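PDB 3GBH: NAD(P)H-flavin oxidoreductase from Staphylococcus epidermidis ATCC 12228, which binds flavin mononucleotide and, as a member of the nitroreductase family, probably uses NAD(P)H to reduce flavin or other acceptors. Local coordinates for residues B[57-62]-B[85-90]; B[40-45]-B[148-153]; B[26-31]-B[81-86]. One frame throughout, in Å; residues are numbered along the deposited sequence.

Contact 1. Residues B[57-62]-B[85-90]; sequences AVVQSD and MLIIFG
Ala57, Val58 and Val59 pair antiparallel with Ile87, Leu86 and Met85 in the buried central sheet, where the end of strand 54-59 runs along strand 84-91. Four backbone bonds join the two. Ala57 and Ile87 form one hydrogen-bonded pair, N to O 2.9 Å each way, and both bonds are fairly straight. Val59 and selenomethionine Met85 form the other, but there Val59 N approaches Met85 O from above its carbonyl plane, 42° out of it, and the bond bends to 150° at the hydrogen. Between them lies the non-hydrogen-bonded pair of Val58 and Leu86. Their side chains run side by side, and Leu86 CD2 sits against both methyls of Val58, 3.7 Å from CG1. The other face carries Ala57, Val59, Met85 and Ile87. Here Val59 CG2, anti to its own carbonyl carbon, reaches Ile87 CD1 at 4.0 Å. Ala57 CB touches the edge of the Phe89 ring at CE1, 4.3 Å away. The Met85 chain bends twice beyond CG, and its end leads away from Val59. Helix 172-176 covers Ala57, Ile87 and Phe89, whereas Leu86 faces Leu150 of helix 132-156. On its other edge strand 54-59 pairs in parallel with a strand of the second subunit, extending the sheet across the interface as in the domain-swapped dimers of the nitroreductase fold.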
loop_
_atom_site.group_PDB
_atom_site.type_symbol
_atom_site.label_atom_id
_atom_site.label_comp_id
_atom_site.label_asym_id
_atom_site.label_seq_id
_atom_site.Cartn_x
_atom_site.Cartn_y
_atom_site.Cartn_z
ATOM N N ALA B 57 20.829 -18.304 30.411
ATOM C CA ALA B 57 22.059 -18.095 31.180
ATOM C C ALA B 57 22.775 -16.889 30.563
ATOM O O ALA B 57 23.231 -16.962 29.421
ATOM C CB ALA B 57 22.964 -19.358 31.148
ATOM N N VAL B 58 22.831 -15.774 31.301
ATOM C CA VAL B 58 23.462 -14.548 30.812
ATOM C C VAL B 58 24.899 -14.600 31.329
ATOM O O VAL B 58 25.178 -14.211 32.482
ATOM C CB VAL B 58 22.731 -13.301 31.340
ATOM C CG1 VAL B 58 23.360 -12.031 30.791
ATOM C CG2 VAL B 58 21.191 -13.371 31.039
ATOM N N VAL B 59 25.801 -15.135 30.500
ATOM C CA VAL B 59 27.194 -15.277 30.885
ATOM C C VAL B 59 27.934 -13.961 30.697
ATOM O O VAL B 59 28.252 -13.574 29.591
ATOM C CB VAL B 59 27.899 -16.402 30.095
ATOM C CG1 VAL B 59 29.364 -16.524 30.537
ATOM C CG2 VAL B 59 27.142 -17.713 30.291
ATOM N N GLN B 60 28.232 -13.303 31.809
ATOM C CA GLN B 60 28.878 -11.993 31.791
ATOM C C GLN B 60 30.188 -11.944 32.592
ATOM O O GLN B 60 31.063 -11.166 32.251
ATOM C CB GLN B 60 27.903 -10.937 32.309
ATOM C CG GLN B 60 27.402 -11.261 33.719
ATOM C CD GLN B 60 26.593 -10.135 34.379
ATOM O OE1 GLN B 60 26.493 -10.093 35.612
ATOM N NE2 GLN B 60 25.960 -9.270 33.561
ATOM N N SER B 61 30.334 -12.769 33.631
ATOM C CA SER B 61 31.517 -12.713 34.507
ATOM C C SER B 61 32.763 -13.226 33.804
ATOM O O SER B 61 32.665 -14.099 32.956
ATOM C CB SER B 61 31.304 -13.526 35.789
ATOM O OG SER B 61 31.365 -14.903 35.508
ATOM N N ASP B 62 33.922 -12.684 34.158
ATOM C CA ASP B 62 35.196 -13.159 33.606
ATOM C C ASP B 62 35.343 -14.641 33.943
ATOM O O ASP B 62 35.773 -15.447 33.125
ATOM C CB ASP B 62 36.378 -12.427 34.223
ATOM C CG ASP B 62 36.552 -10.995 33.727
ATOM O OD1 ASP B 62 35.915 -10.578 32.739
ATOM O OD2 ASP B 62 37.390 -10.298 34.334
HETATM N N MSE B 85 27.503 -13.393 26.843
HETATM C CA MSE B 85 27.100 -14.514 25.990
HETATM C C MSE B 85 25.846 -15.136 26.586
HETATM O O MSE B 85 25.890 -15.747 27.661
HETATM C CB MSE B 85 28.204 -15.555 25.914
HETATM C CG MSE B 85 27.864 -16.762 25.035
HETATM SE SE MSE B 85 27.636 -16.320 23.152
HETATM C CE MSE B 85 29.505 -16.176 22.693
ATOM N N LEU B 86 24.735 -14.982 25.886
ATOM C CA LEU B 86 23.468 -15.547 26.309
ATOM C C LEU B 86 23.452 -16.987 25.832
ATOM O O LEU B 86 23.705 -17.228 24.669
ATOM C CB LEU B 86 22.304 -14.778 25.693
ATOM C CG LEU B 86 22.316 -13.250 25.824
ATOM C CD1 LEU B 86 21.026 -12.644 25.282
ATOM C CD2 LEU B 86 22.535 -12.827 27.260
ATOM N N ILE B 87 23.212 -17.937 26.728
ATOM C CA ILE B 87 23.005 -19.324 26.313
ATOM C C ILE B 87 21.577 -19.695 26.677
ATOM O O ILE B 87 21.206 -19.660 27.849
ATOM C CB ILE B 87 23.998 -20.275 26.957
ATOM C CG1 ILE B 87 25.434 -19.739 26.800
ATOM C CG2 ILE B 87 23.881 -21.688 26.342
ATOM C CD1 ILE B 87 26.512 -20.586 27.529
ATOM N N ILE B 88 20.778 -20.036 25.665
ATOM C CA ILE B 88 19.364 -20.297 25.852
ATOM C C ILE B 88 19.150 -21.805 25.837
ATOM O O ILE B 88 19.554 -22.487 24.911
ATOM C CB ILE B 88 18.528 -19.636 24.766
ATOM C CG1 ILE B 88 18.713 -18.107 24.806
ATOM C CG2 ILE B 88 17.045 -20.002 24.916
ATOM C CD1 ILE B 88 18.366 -17.434 23.507
ATOM N N PHE B 89 18.560 -22.296 26.921
ATOM C CA PHE B 89 18.257 -23.678 27.145
ATOM C C PHE B 89 16.740 -23.835 27.098
ATOM O O PHE B 89 16.002 -22.892 27.366
ATOM C CB PHE B 89 18.732 -24.097 28.535
ATOM C CG PHE B 89 20.220 -24.164 28.694
ATOM C CD1 PHE B 89 20.947 -23.016 28.988
ATOM C CD2 PHE B 89 20.892 -25.385 28.578
ATOM C CE1 PHE B 89 22.315 -23.071 29.142
ATOM C CE2 PHE B 89 22.242 -25.467 28.725
ATOM C CZ PHE B 89 22.983 -24.298 29.011
ATOM N N GLY B 90 16.296 -25.034 26.766
ATOM C CA GLY B 90 14.894 -25.389 26.798
ATOM C C GLY B 90 14.685 -26.347 27.963
ATOM O O GLY B 90 15.471 -27.263 28.172
#

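Contact 2. Residues B[40-45]-B[148-153]; sequences TKATKA and MQLMLT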
loop_
_atom_site.group_PDB
_atom_site.type_symbol
_atom_site.label_atom_id
_atom_site.label_comp_id
_atom_site.label_asym_id
_atom_site.label_seq_id
_atom_site.Cartn_x
_atom_site.Cartn_y
_atom_site.Cartn_z
ATOM N N THR B 40 12.656 -8.894 29.185
ATOM C CA THR B 40 11.232 -8.730 29.416
ATOM C C THR B 40 10.457 -8.691 28.062
ATOM O O THR B 40 9.484 -9.418 27.896
ATOM C CB THR B 40 10.958 -7.477 30.255
ATOM O OG1 THR B 40 11.581 -7.615 31.543
ATOM C CG2 THR B 40 9.435 -7.229 30.450
ATOM N N LYS B 41 10.899 -7.859 27.113
ATOM C CA LYS B 41 10.285 -7.792 25.775
ATOM C C LYS B 41 10.388 -9.056 24.978
ATOM O O LYS B 41 9.465 -9.428 24.285
ATOM C CB LYS B 41 10.913 -6.677 24.951
ATOM C CG LYS B 41 10.548 -5.338 25.401
ATOM C CD LYS B 41 9.199 -4.917 24.823
ATOM C CE LYS B 41 8.675 -3.654 25.513
ATOM N NZ LYS B 41 7.206 -3.781 25.751
ATOM N N ALA B 42 11.534 -9.709 25.033
ATOM C CA ALA B 42 11.747 -10.922 24.281
ATOM C C ALA B 42 10.786 -12.033 24.712
ATOM O O ALA B 42 10.284 -12.802 23.880
ATOM C CB ALA B 42 13.194 -11.378 24.441
ATOM N N THR B 43 10.541 -12.133 26.005
ATOM C CA THR B 43 9.727 -13.231 26.543
ATOM C C THR B 43 8.224 -12.975 26.389
ATOM O O THR B 43 7.417 -13.800 26.820
ATOM C CB THR B 43 10.070 -13.489 28.009
ATOM O OG1 THR B 43 9.896 -12.279 28.751
ATOM C CG2 THR B 43 11.503 -14.000 28.122
ATOM N N LYS B 44 7.850 -11.855 25.749
ATOM C CA LYS B 44 6.482 -11.673 25.197
ATOM C C LYS B 44 6.217 -12.531 23.963
ATOM O O LYS B 44 5.096 -12.580 23.467
ATOM C CB LYS B 44 6.187 -10.200 24.877
ATOM C CG LYS B 44 6.051 -9.334 26.088
ATOM C CD LYS B 44 5.881 -7.805 25.778
ATOM C CE LYS B 44 4.513 -7.491 25.197
ATOM N NZ LYS B 44 3.448 -7.763 26.181
ATOM N N ALA B 45 7.253 -13.185 23.449
ATOM C CA ALA B 45 7.137 -14.172 22.382
ATOM C C ALA B 45 6.094 -15.218 22.737
ATOM O O ALA B 45 5.895 -15.527 23.915
ATOM C CB ALA B 45 8.494 -14.865 22.171
HETATM N N MSE B 148 14.658 -14.763 18.466
HETATM C CA MSE B 148 14.563 -13.790 17.378
HETATM C C MSE B 148 14.083 -12.459 17.941
HETATM O O MSE B 148 14.630 -11.411 17.651
HETATM C CB MSE B 148 13.587 -14.265 16.297
HETATM C CG MSE B 148 13.539 -13.341 15.102
HETATM SE SE MSE B 148 15.131 -13.520 13.974
HETATM C CE MSE B 148 15.979 -11.788 14.336
ATOM N N GLN B 149 13.028 -12.494 18.740
ATOM C CA GLN B 149 12.523 -11.284 19.324
ATOM C C GLN B 149 13.577 -10.632 20.246
ATOM O O GLN B 149 13.680 -9.417 20.285
ATOM C CB GLN B 149 11.185 -11.544 20.005
ATOM C CG GLN B 149 10.465 -10.319 20.477
ATOM C CD GLN B 149 8.971 -10.556 20.617
ATOM O OE1 GLN B 149 8.288 -10.831 19.646
ATOM N NE2 GLN B 149 8.462 -10.442 21.844
ATOM N N LEU B 150 14.392 -11.427 20.943
ATOM C CA LEU B 150 15.495 -10.863 21.755
ATOM C C LEU B 150 16.515 -10.114 20.883
ATOM O O LEU B 150 16.941 -9.009 21.217
ATOM C CB LEU B 150 16.194 -11.979 22.531
ATOM C CG LEU B 150 17.077 -11.549 23.694
ATOM C CD1 LEU B 150 17.148 -12.704 24.704
ATOM C CD2 LEU B 150 18.446 -11.076 23.206
HETATM N N MSE B 151 16.882 -10.703 19.751
HETATM C CA MSE B 151 17.843 -10.062 18.843
HETATM C C MSE B 151 17.322 -8.760 18.243
HETATM O O MSE B 151 18.062 -7.777 18.137
HETATM C CB MSE B 151 18.278 -11.041 17.758
HETATM C CG MSE B 151 19.083 -12.220 18.294
HETATM SE SE MSE B 151 19.896 -13.226 16.826
HETATM C CE MSE B 151 18.418 -14.484 16.524
ATOM N N LEU B 152 16.035 -8.728 17.902
ATOM C CA LEU B 152 15.424 -7.506 17.385
ATOM C C LEU B 152 15.366 -6.423 18.458
ATOM O O LEU B 152 15.744 -5.271 18.224
ATOM C CB LEU B 152 14.030 -7.788 16.781
ATOM C CG LEU B 152 14.119 -8.650 15.516
ATOM C CD1 LEU B 152 12.751 -9.216 15.094
ATOM C CD2 LEU B 152 14.748 -7.887 14.393
ATOM N N THR B 153 14.931 -6.799 19.651
ATOM C CA THR B 153 14.841 -5.839 20.768
ATOM C C THR B 153 16.209 -5.315 21.148
ATOM O O THR B 153 16.378 -4.126 21.405
ATOM C CB THR B 153 14.142 -6.445 22.025
ATOM O OG1 THR B 153 12.870 -6.958 21.631
ATOM C CG2 THR B 153 13.936 -5.336 23.090
HETATM O O HOH W 1 5.720 -11.469 20.384
#
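Lys41 O is gripped by the side-chain amide of Gln149, NE2 to O 2.8 Å, and more loosely by Lys44 N, 3.3 Å away, where helix 32-42 ends. The Gln149 bond is moderately straight (154° at the hydrogen), and the acceptor lies close to the amide plane. Gln149 CG stands anti to the backbone N (chi1 -171°) and the chain stays extended beyond it, which carries the amide from helix 132-156 to the type I turn of Ala42 to Ala45. On the amide's other branch, a water lies 2.7 Å from Gln149 OE1, placed to donate to it and more weakly to Lys44 O. The contact thus fastens the end of helix 32-42 to the long helix 132-156 of the nitroreductase fold, close to the subunit interface: Lys44 O also accepts from Arg18 and Arg203 of the second subunit, both FMN-pocket residues, so the turn lies beside a flavin site. Beside this polar group the helices come close, with Ala42 CB 3.6 Å from Leu150 CB. The Thr153 and Lys41 side chains cross at about a right angle, Thr153 CG2 3.8 Å from Lys41 CB, while Thr153 OG1 donates to Gln149 O of its own helix at 2.9 Å.

Contact 3. Residues B[26-31]-B[81-86]; sequences ENYKIP and TSSAML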
loop_
_atom_site.group_PDB
_atom_site.type_symbol
_atom_site.label_atom_id
_atom_site.label_comp_id
_atom_site.label_asym_id
_atom_site.label_seq_id
_atom_site.Cartn_x
_atom_site.Cartn_y
_atom_site.Cartn_z
ATOM N N GLU B 26 34.932 -4.503 23.938
ATOM C CA GLU B 26 35.310 -5.325 25.072
ATOM C C GLU B 26 35.175 -4.590 26.400
ATOM O O GLU B 26 35.149 -5.216 27.462
ATOM C CB GLU B 26 36.767 -5.750 24.870
ATOM C CG GLU B 26 37.158 -7.075 25.471
ATOM C CD GLU B 26 38.661 -7.296 25.407
ATOM O OE1 GLU B 26 39.297 -6.737 24.488
ATOM O OE2 GLU B 26 39.206 -8.003 26.292
ATOM N N ASN B 27 35.116 -3.261 26.346
ATOM C CA ASN B 27 35.054 -2.432 27.550
ATOM C C ASN B 27 33.671 -1.868 27.824
ATOM O O ASN B 27 33.483 -1.119 28.772
ATOM C CB ASN B 27 36.030 -1.291 27.410
ATOM C CG ASN B 27 37.454 -1.771 27.292
ATOM O OD1 ASN B 27 38.112 -1.527 26.281
ATOM N ND2 ASN B 27 37.935 -2.479 28.315
ATOM N N TYR B 28 32.706 -2.211 26.979
ATOM C CA TYR B 28 31.341 -1.787 27.176
ATOM C C TYR B 28 30.573 -2.918 27.841
ATOM O O TYR B 28 30.573 -4.045 27.338
ATOM C CB TYR B 28 30.680 -1.445 25.839
ATOM C CG TYR B 28 29.302 -0.971 26.068
ATOM C CD1 TYR B 28 28.253 -1.861 26.102
ATOM C CD2 TYR B 28 29.050 0.361 26.345
ATOM C CE1 TYR B 28 26.979 -1.442 26.389
ATOM C CE2 TYR B 28 27.764 0.802 26.622
ATOM C CZ TYR B 28 26.731 -0.114 26.647
ATOM O OH TYR B 28 25.434 0.258 26.923
ATOM N N LYS B 29 29.911 -2.620 28.958
ATOM C CA LYS B 29 29.051 -3.588 29.607
ATOM C C LYS B 29 27.623 -3.031 29.707
ATOM O O LYS B 29 27.407 -1.841 29.987
ATOM C CB LYS B 29 29.594 -3.979 30.979
ATOM C CG LYS B 29 31.024 -4.577 30.981
ATOM C CD LYS B 29 31.169 -5.890 30.173
ATOM C CE LYS B 29 32.650 -6.260 29.926
ATOM N NZ LYS B 29 32.806 -7.383 28.956
ATOM N N ILE B 30 26.662 -3.896 29.444
ATOM C CA ILE B 30 25.246 -3.543 29.409
ATOM C C ILE B 30 24.701 -3.454 30.827
ATOM O O ILE B 30 24.803 -4.408 31.575
ATOM C CB ILE B 30 24.462 -4.575 28.599
ATOM C CG1 ILE B 30 24.946 -4.564 27.130
ATOM C CG2 ILE B 30 22.966 -4.294 28.671
ATOM C CD1 ILE B 30 24.365 -5.669 26.284
ATOM N N PRO B 31 24.103 -2.315 31.207
ATOM C CA PRO B 31 23.563 -2.242 32.575
ATOM C C PRO B 31 22.461 -3.267 32.801
ATOM O O PRO B 31 21.756 -3.610 31.861
ATOM C CB PRO B 31 23.017 -0.804 32.670
ATOM C CG PRO B 31 23.604 -0.068 31.493
ATOM C CD PRO B 31 23.845 -1.086 30.439
ATOM N N THR B 81 34.834 -10.673 23.605
ATOM C CA THR B 81 34.558 -9.251 23.453
ATOM C C THR B 81 33.129 -8.845 23.862
ATOM O O THR B 81 32.881 -7.681 24.185
ATOM C CB THR B 81 34.908 -8.773 22.043
ATOM O OG1 THR B 81 34.006 -9.356 21.095
ATOM C CG2 THR B 81 36.375 -9.145 21.674
ATOM N N SER B 82 32.206 -9.799 23.840
ATOM C CA SER B 82 30.799 -9.536 24.118
ATOM C C SER B 82 30.528 -8.974 25.519
ATOM O O SER B 82 31.244 -9.288 26.505
ATOM C CB SER B 82 29.973 -10.821 23.938
ATOM O OG SER B 82 30.320 -11.806 24.890
ATOM N N SER B 83 29.485 -8.161 25.619
ATOM C CA SER B 83 29.031 -7.725 26.935
ATOM C C SER B 83 28.516 -8.931 27.718
ATOM O O SER B 83 28.684 -9.008 28.923
ATOM C CB SER B 83 27.946 -6.666 26.805
ATOM O OG SER B 83 28.500 -5.470 26.283
ATOM N N ALA B 84 27.859 -9.854 27.005
ATOM C CA ALA B 84 27.404 -11.091 27.595
ATOM C C ALA B 84 27.289 -12.124 26.487
ATOM O O ALA B 84 26.993 -11.766 25.329
ATOM C CB ALA B 84 26.005 -10.884 28.291
HETATM N N MSE B 85 27.503 -13.393 26.843
HETATM C CA MSE B 85 27.100 -14.514 25.990
HETATM C C MSE B 85 25.846 -15.136 26.586
HETATM O O MSE B 85 25.890 -15.747 27.661
HETATM C CB MSE B 85 28.204 -15.555 25.914
HETATM C CG MSE B 85 27.864 -16.762 25.035
HETATM SE SE MSE B 85 27.636 -16.320 23.152
HETATM C CE MSE B 85 29.505 -16.176 22.693
ATOM N N LEU B 86 24.735 -14.982 25.886
ATOM C CA LEU B 86 23.468 -15.547 26.309
ATOM C C LEU B 86 23.452 -16.987 25.832
ATOM O O LEU B 86 23.705 -17.228 24.669
ATOM C CB LEU B 86 22.304 -14.778 25.693
ATOM C CG LEU B 86 22.316 -13.250 25.824
ATOM C CD1 LEU B 86 21.026 -12.644 25.282
ATOM C CD2 LEU B 86 22.535 -12.827 27.260
HETATM O O HOH W 2 32.094 -6.362 26.566
HETATM O O HOH W 3 31.189 -9.474 29.852
HETATM O O HOH W 4 27.312 -6.856 30.248
#
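Ser83 OG donates to Tyr28 O at 2.7 Å from an unusual direction: the hydroxyl approaches from above the carbonyl plane, 44° out of it, rather than along a lone pair. With chi1 -69° Ser83 OG lies anti to its own carbonyl carbon, and this also sets it at the edge of the Tyr28 ring, 3.6 Å from CD1. The far end of that ring is held by its OH, bonded to Tyr159 OH. Ile30 closes the apolar side of the serine: its CG1 comes to 3.7 Å from Ser83 CB, and its CD1 lies almost as near. Three waters also lie in the seam between Tyr28-Ile30 and Thr81-Ser83. Lys29 folds at chi2 (-61°) and brings its ammonium group back over the opposite segment, where NZ donates to two of them. One, 2.7 Å from Lys29 NZ, is placed to donate to Tyr28 O and Thr81 O; the second is placed to donate to Ser83 O. A third water accepts from Ile30 N and donates to Ser83 O at 2.9 Å. Tyr28 O, Thr81 O and Ser83 O thus all have water within bonding distance, and the lysine's charge probably favours their clustering. Farther along, Glu26 lies against Thr81: its CA-H points at Thr81 O, with CA to O 3.5 Å, and its CG packs on Thr81 CA. Ser82 leaves helix 76-81, and Ser83 and Ala84 both face Ile191 of strand 183-192, the signature of a classic beta bulge at the start of strand 84-91.

Overall arrangement
Contacts 1 and 3 lie side by side, their centres 11 Å apart, and share Met85 and Leu86 of strand 84-91: contact 3 lies at the strand's start, contact 1 at its pairing with strand 54-59. The centre of contact 2 is about 15 Å from that of contact 1 and 18 Å from that of contact 3, on the helical layer over the sheet, and contact 2 meets both through Leu86 CD1 and Leu150 CD2, 3.7 Å apart. Along the chain contact 1 is nested within the loop closed by contact 2, while contacts 2 and 3 interleave. Contacts 1 and 2 both reach the second subunit, so sheet and helices are joined to each other and to the dimer interface.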